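Local coordinates for mandelate racemase/muconate lactonizing protein (Alicyclobacillus acidocaldarius LAA1, PDB 3QLD) that is of unestablished function but belongs to the mandelate racemase/muconate lactonizing family of the enolase superfamily, with a barrel domain, at residues E162-R166 with F342-V347; R306-L310 with T322-P326. All blocks are in the same frame, centred on the assembly; numbering follows the deposited sequence.

Interaction 1: E162-R166 with F342-V347; sequences EQGFR and FVEPGV
Phe165 and Phe342 both start with CG beside the backbone N (chi1 -76° in each), and from these starts the two side chains cross at about a right angle. Phe342 presents its edge: CZ stands over one face of Phe165, toward the rim, 3.7 Å from CE1. With centroids 5.5 Å apart and planes at 72°, this is a T-shaped stack. Gly346 N, within the type II turn Glu344-Val347, lies over the centre of one face of Phe342. The backbones also come close, with Phe165 CA and Gly346 CA 4.1 Å apart. Gly346, lacking a side chain, lets its CA approach Gly164 O in a CA-H...O contact (3.1 Å, 147° at H), and Pro345 CB rests 3.6 Å from Gln163 O. The Arg166 chain, bent at chi2, passes the turn with CG near Gly346 O and lays a guanidinium face against Val347 CG2, 4.0 Å from NH2; its NH1 forms a salt bridge with Glu139 on strand 137-144. No hydrogen bond crosses between the segments. Gly164, with positive phi, closes helix 150-162 in a Schellman motif. This helix-to-strand connection of the barrel domain, running on into strand 167-171, packs against the turn that leads into strand 347-349.

Interaction 2: R306-L310 with T322-P326; sequences RVHGL and TDLGP
Leu324 fills the middle of this buried contact, its side chain reaching the backbone of helix 303-313 at Gly309. CD1 lies 3.4 Å from Gly309 C and 3.5 Å from Leu310 N, a close fit that Gly309, without a side chain, permits. The side chains of Leu310 and Leu324 run antiparallel alongside each other, Leu310 CD2 meeting Leu324 CB at 4.0 Å and, more loosely, Thr322 CG2. Arg306 approaches from another side with CG anti to the backbone N (chi1 180°), then bends at chi3, which carries the guanidinium to the backbone of Leu324 and Gly325. NH1 gives Gly325 O a weak, strongly bent hydrogen bond (2.9 Å, 122° at the hydrogen), and the exact place of NH1 is less sure.

In the next shell, Arg306 NH2 is bonded to Glu301 O, and Gly325 N to Tyr330 OH. Leu324 is positioned by an ST turn in which its N donates to Thr322 OG1 (3.0 Å, 160°); the same hydroxyl is also hydrogen-bonded to Val296 O. Farther out, the carboxylate of Asp323 forms salt bridges with Arg167 and Lys169. Backbone bonds tie Thr322 to strand 137-144 and Asp323 to Val296 of strand 293-296, spanning the first and last parallel strands, consistent with the modified barrel of the enolase superfamily.

Leu324 O is buried without a partner in the model. With leucine contacts and one weak bond between the segments, the contact is mainly apolar; its stronger polar bonds lie within 322-326 or lead to surrounding residues.

Residues 306-326 fall between the two segments of interaction 1 in the sequence, and the centres of the two contacts lie about 13 Å apart. They meet directly where Phe342 CE2 of interaction 1 packs on Pro326 CG of interaction 2, 3.9 Å away. Strand 137-144 is a second bridge: through the backbone Arg166 bonds to Val140, and Thr322 to Glu139 and Ser141, the residues flanking Val140. Their settings differ, since interaction 2 is buried about 8 Å from the centre of the chain and interaction 1 is only partly buried, about 20 Å from it. Both join parts of the enolase C-terminal domain-like region, and neither is touched by the second chain.

Interaction 1: E162-R166 with F342-V347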
loop_
_atom_site.group_PDB
_atom_site.type_symbol
_atom_site.label_atom_id
_atom_site.label_comp_id
_atom_site.label_asym_id
_atom_site.label_seq_id
_atom_site.Cartn_x
_atom_site.Cartn_y
_atom_site.Cartn_z
ATOM N N GLU A 162 24.086 -13.880 -28.362
ATOM C CA GLU A 162 24.201 -15.063 -29.215
ATOM C C GLU A 162 22.821 -15.678 -29.315
ATOM O O GLU A 162 22.492 -16.337 -30.318
ATOM C CB GLU A 162 25.209 -16.057 -28.640
ATOM C CG GLU A 162 26.681 -15.675 -28.876
ATOM C CD GLU A 162 27.674 -16.383 -27.930
ATOM O OE1 GLU A 162 27.271 -17.290 -27.148
ATOM O OE2 GLU A 162 28.886 -16.033 -27.969
ATOM N N GLN A 163 21.974 -15.400 -28.314
ATOM C CA GLN A 163 20.668 -16.074 -28.222
ATOM C C GLN A 163 19.565 -15.273 -28.877
ATOM O O GLN A 163 18.436 -15.735 -28.991
ATOM C CB GLN A 163 20.349 -16.396 -26.777
ATOM C CG GLN A 163 21.332 -17.397 -26.183
ATOM C CD GLN A 163 21.104 -17.624 -24.723
ATOM O OE1 GLN A 163 20.087 -18.189 -24.334
ATOM N NE2 GLN A 163 22.050 -17.190 -23.892
ATOM N N GLY A 164 19.916 -14.064 -29.319
ATOM C CA GLY A 164 19.027 -13.180 -30.056
ATOM C C GLY A 164 18.252 -12.103 -29.292
ATOM O O GLY A 164 17.405 -11.399 -29.891
ATOM N N PHE A 165 18.509 -11.982 -27.980
ATOM C CA PHE A 165 17.749 -11.018 -27.138
ATOM C C PHE A 165 18.046 -9.648 -27.681
ATOM O O PHE A 165 19.210 -9.349 -27.966
ATOM C CB PHE A 165 18.248 -11.051 -25.706
ATOM C CG PHE A 165 17.791 -12.241 -24.931
ATOM C CD1 PHE A 165 16.506 -12.275 -24.365
ATOM C CD2 PHE A 165 18.652 -13.328 -24.742
ATOM C CE1 PHE A 165 16.083 -13.417 -23.649
ATOM C CE2 PHE A 165 18.232 -14.452 -24.005
ATOM C CZ PHE A 165 16.921 -14.473 -23.450
ATOM N N ARG A 166 17.031 -8.805 -27.760
ATOM C CA ARG A 166 17.119 -7.565 -28.521
ATOM C C ARG A 166 17.444 -6.370 -27.605
ATOM O O ARG A 166 17.558 -5.218 -28.055
ATOM C CB ARG A 166 15.828 -7.352 -29.301
ATOM C CG ARG A 166 15.619 -8.448 -30.410
ATOM C CD ARG A 166 16.752 -8.429 -31.491
ATOM N NE ARG A 166 16.271 -9.104 -32.715
ATOM C CZ ARG A 166 15.163 -8.748 -33.379
ATOM N NH1 ARG A 166 14.441 -7.724 -32.959
ATOM N NH2 ARG A 166 14.764 -9.402 -34.464
ATOM N N PHE A 342 10.440 -18.597 -27.932
ATOM C CA PHE A 342 10.719 -17.716 -29.048
ATOM C C PHE A 342 10.038 -18.227 -30.328
ATOM O O PHE A 342 10.078 -19.439 -30.599
ATOM C CB PHE A 342 12.227 -17.683 -29.287
ATOM C CG PHE A 342 13.019 -16.853 -28.293
ATOM C CD1 PHE A 342 12.580 -15.587 -27.873
ATOM C CD2 PHE A 342 14.249 -17.322 -27.816
ATOM C CE1 PHE A 342 13.347 -14.806 -26.981
ATOM C CE2 PHE A 342 15.015 -16.563 -26.924
ATOM C CZ PHE A 342 14.573 -15.287 -26.512
ATOM N N VAL A 343 9.381 -17.338 -31.073
ATOM C CA VAL A 343 8.978 -17.639 -32.458
ATOM C C VAL A 343 10.170 -17.477 -33.464
ATOM O O VAL A 343 10.233 -18.152 -34.514
ATOM C CB VAL A 343 7.733 -16.802 -32.899
ATOM C CG1 VAL A 343 7.991 -15.298 -32.843
ATOM C CG2 VAL A 343 7.260 -17.210 -34.283
ATOM N N GLU A 344 11.070 -16.556 -33.137
ATOM C CA GLU A 344 12.385 -16.361 -33.788
ATOM C C GLU A 344 13.318 -15.918 -32.666
ATOM O O GLU A 344 12.832 -15.528 -31.597
ATOM C CB GLU A 344 12.351 -15.261 -34.881
ATOM C CG GLU A 344 11.453 -15.498 -36.096
ATOM C CD GLU A 344 11.838 -16.698 -36.979
ATOM O OE1 GLU A 344 12.938 -17.286 -36.809
ATOM O OE2 GLU A 344 11.013 -17.067 -37.861
ATOM N N PRO A 345 14.654 -15.973 -32.859
ATOM C CA PRO A 345 15.466 -15.589 -31.693
ATOM C C PRO A 345 15.136 -14.161 -31.180
ATOM O O PRO A 345 14.949 -13.216 -31.981
ATOM C CB PRO A 345 16.919 -15.735 -32.202
ATOM C CG PRO A 345 16.784 -16.843 -33.272
ATOM C CD PRO A 345 15.480 -16.517 -33.958
ATOM N N GLY A 346 14.965 -14.028 -29.857
ATOM C CA GLY A 346 14.648 -12.739 -29.256
ATOM C C GLY A 346 13.238 -12.225 -29.463
ATOM O O GLY A 346 12.921 -11.080 -29.078
ATOM N N VAL A 347 12.371 -13.038 -30.063
ATOM C CA VAL A 347 11.026 -12.591 -30.404
ATOM C C VAL A 347 9.970 -13.592 -29.960
ATOM O O VAL A 347 10.177 -14.804 -30.058
ATOM C CB VAL A 347 10.857 -12.381 -31.930
ATOM C CG1 VAL A 347 9.488 -11.744 -32.237
ATOM C CG2 VAL A 347 11.990 -11.542 -32.504
#

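Interaction 2: R306-L310 with T322-P326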
loop_
_atom_site.group_PDB
_atom_site.type_symbol
_atom_site.label_atom_id
_atom_site.label_comp_id
_atom_site.label_asym_id
_atom_site.label_seq_id
_atom_site.Cartn_x
_atom_site.Cartn_y
_atom_site.Cartn_z
ATOM N N ARG A 306 2.394 -14.887 -17.665
ATOM C CA ARG A 306 3.303 -14.559 -18.773
ATOM C C ARG A 306 2.491 -14.329 -20.066
ATOM O O ARG A 306 2.743 -13.378 -20.813
ATOM C CB ARG A 306 4.319 -15.670 -18.968
ATOM C CG ARG A 306 5.319 -15.434 -20.113
ATOM C CD ARG A 306 6.472 -16.425 -20.040
ATOM N NE ARG A 306 6.862 -16.576 -18.657
ATOM C CZ ARG A 306 7.799 -15.857 -18.077
ATOM N NH1 ARG A 306 8.505 -14.965 -18.784
ATOM N NH2 ARG A 306 8.007 -16.008 -16.781
ATOM N N VAL A 307 1.531 -15.203 -20.312
ATOM C CA VAL A 307 0.575 -15.047 -21.443
ATOM C C VAL A 307 -0.167 -13.716 -21.409
ATOM O O VAL A 307 -0.129 -12.953 -22.388
ATOM C CB VAL A 307 -0.423 -16.238 -21.547
ATOM C CG1 VAL A 307 -1.640 -15.847 -22.432
ATOM C CG2 VAL A 307 0.318 -17.392 -22.131
ATOM N N HIS A 308 -0.752 -13.378 -20.262
ATOM C CA HIS A 308 -1.439 -12.077 -20.078
ATOM C C HIS A 308 -0.543 -10.851 -20.240
ATOM O O HIS A 308 -1.002 -9.812 -20.726
ATOM C CB HIS A 308 -2.163 -12.035 -18.707
ATOM C CG HIS A 308 -3.447 -12.814 -18.684
ATOM N ND1 HIS A 308 -4.207 -12.972 -17.542
ATOM C CD2 HIS A 308 -4.101 -13.494 -19.667
ATOM C CE1 HIS A 308 -5.285 -13.694 -17.824
ATOM N NE2 HIS A 308 -5.250 -14.013 -19.115
ATOM N N GLY A 309 0.736 -10.994 -19.831
ATOM C CA GLY A 309 1.729 -9.941 -19.867
ATOM C C GLY A 309 2.189 -9.764 -21.321
ATOM O O GLY A 309 2.387 -8.669 -21.778
ATOM N N LEU A 310 2.383 -10.862 -22.047
ATOM C CA LEU A 310 2.597 -10.704 -23.517
ATOM C C LEU A 310 1.421 -10.083 -24.285
ATOM O O LEU A 310 1.639 -9.313 -25.180
ATOM C CB LEU A 310 3.031 -12.028 -24.113
ATOM C CG LEU A 310 4.333 -12.614 -23.533
ATOM C CD1 LEU A 310 4.411 -14.166 -23.617
ATOM C CD2 LEU A 310 5.644 -12.063 -24.149
ATOM N N THR A 322 10.084 -6.319 -24.106
ATOM C CA THR A 322 9.613 -6.911 -22.842
ATOM C C THR A 322 10.677 -7.688 -22.094
ATOM O O THR A 322 11.648 -8.206 -22.688
ATOM C CB THR A 322 8.277 -7.713 -23.043
ATOM O OG1 THR A 322 7.796 -8.197 -21.760
ATOM C CG2 THR A 322 8.484 -8.941 -24.038
ATOM N N ASP A 323 10.589 -7.694 -20.752
ATOM C CA ASP A 323 11.403 -8.587 -19.969
ATOM C C ASP A 323 10.818 -10.037 -19.935
ATOM O O ASP A 323 11.389 -10.882 -19.295
ATOM C CB ASP A 323 11.529 -8.085 -18.507
ATOM C CG ASP A 323 12.605 -6.984 -18.316
ATOM O OD1 ASP A 323 13.318 -6.605 -19.284
ATOM O OD2 ASP A 323 12.737 -6.505 -17.158
ATOM N N LEU A 324 9.642 -10.267 -20.513
ATOM C CA LEU A 324 8.937 -11.557 -20.375
ATOM C C LEU A 324 9.530 -12.456 -21.438
ATOM O O LEU A 324 9.289 -12.219 -22.597
ATOM C CB LEU A 324 7.441 -11.391 -20.656
ATOM C CG LEU A 324 6.656 -10.563 -19.600
ATOM C CD1 LEU A 324 5.257 -10.290 -20.081
ATOM C CD2 LEU A 324 6.596 -11.344 -18.271
ATOM N N GLY A 325 10.345 -13.423 -21.020
ATOM C CA GLY A 325 11.075 -14.298 -21.904
ATOM C C GLY A 325 10.485 -15.695 -21.911
ATOM O O GLY A 325 9.439 -15.942 -21.323
ATOM N N PRO A 326 11.146 -16.618 -22.587
ATOM C CA PRO A 326 10.560 -17.978 -22.680
ATOM C C PRO A 326 10.454 -18.690 -21.333
ATOM O O PRO A 326 11.339 -18.507 -20.458
ATOM C CB PRO A 326 11.554 -18.718 -23.586
ATOM C CG PRO A 326 12.225 -17.623 -24.392
ATOM C CD PRO A 326 12.413 -16.514 -23.329
#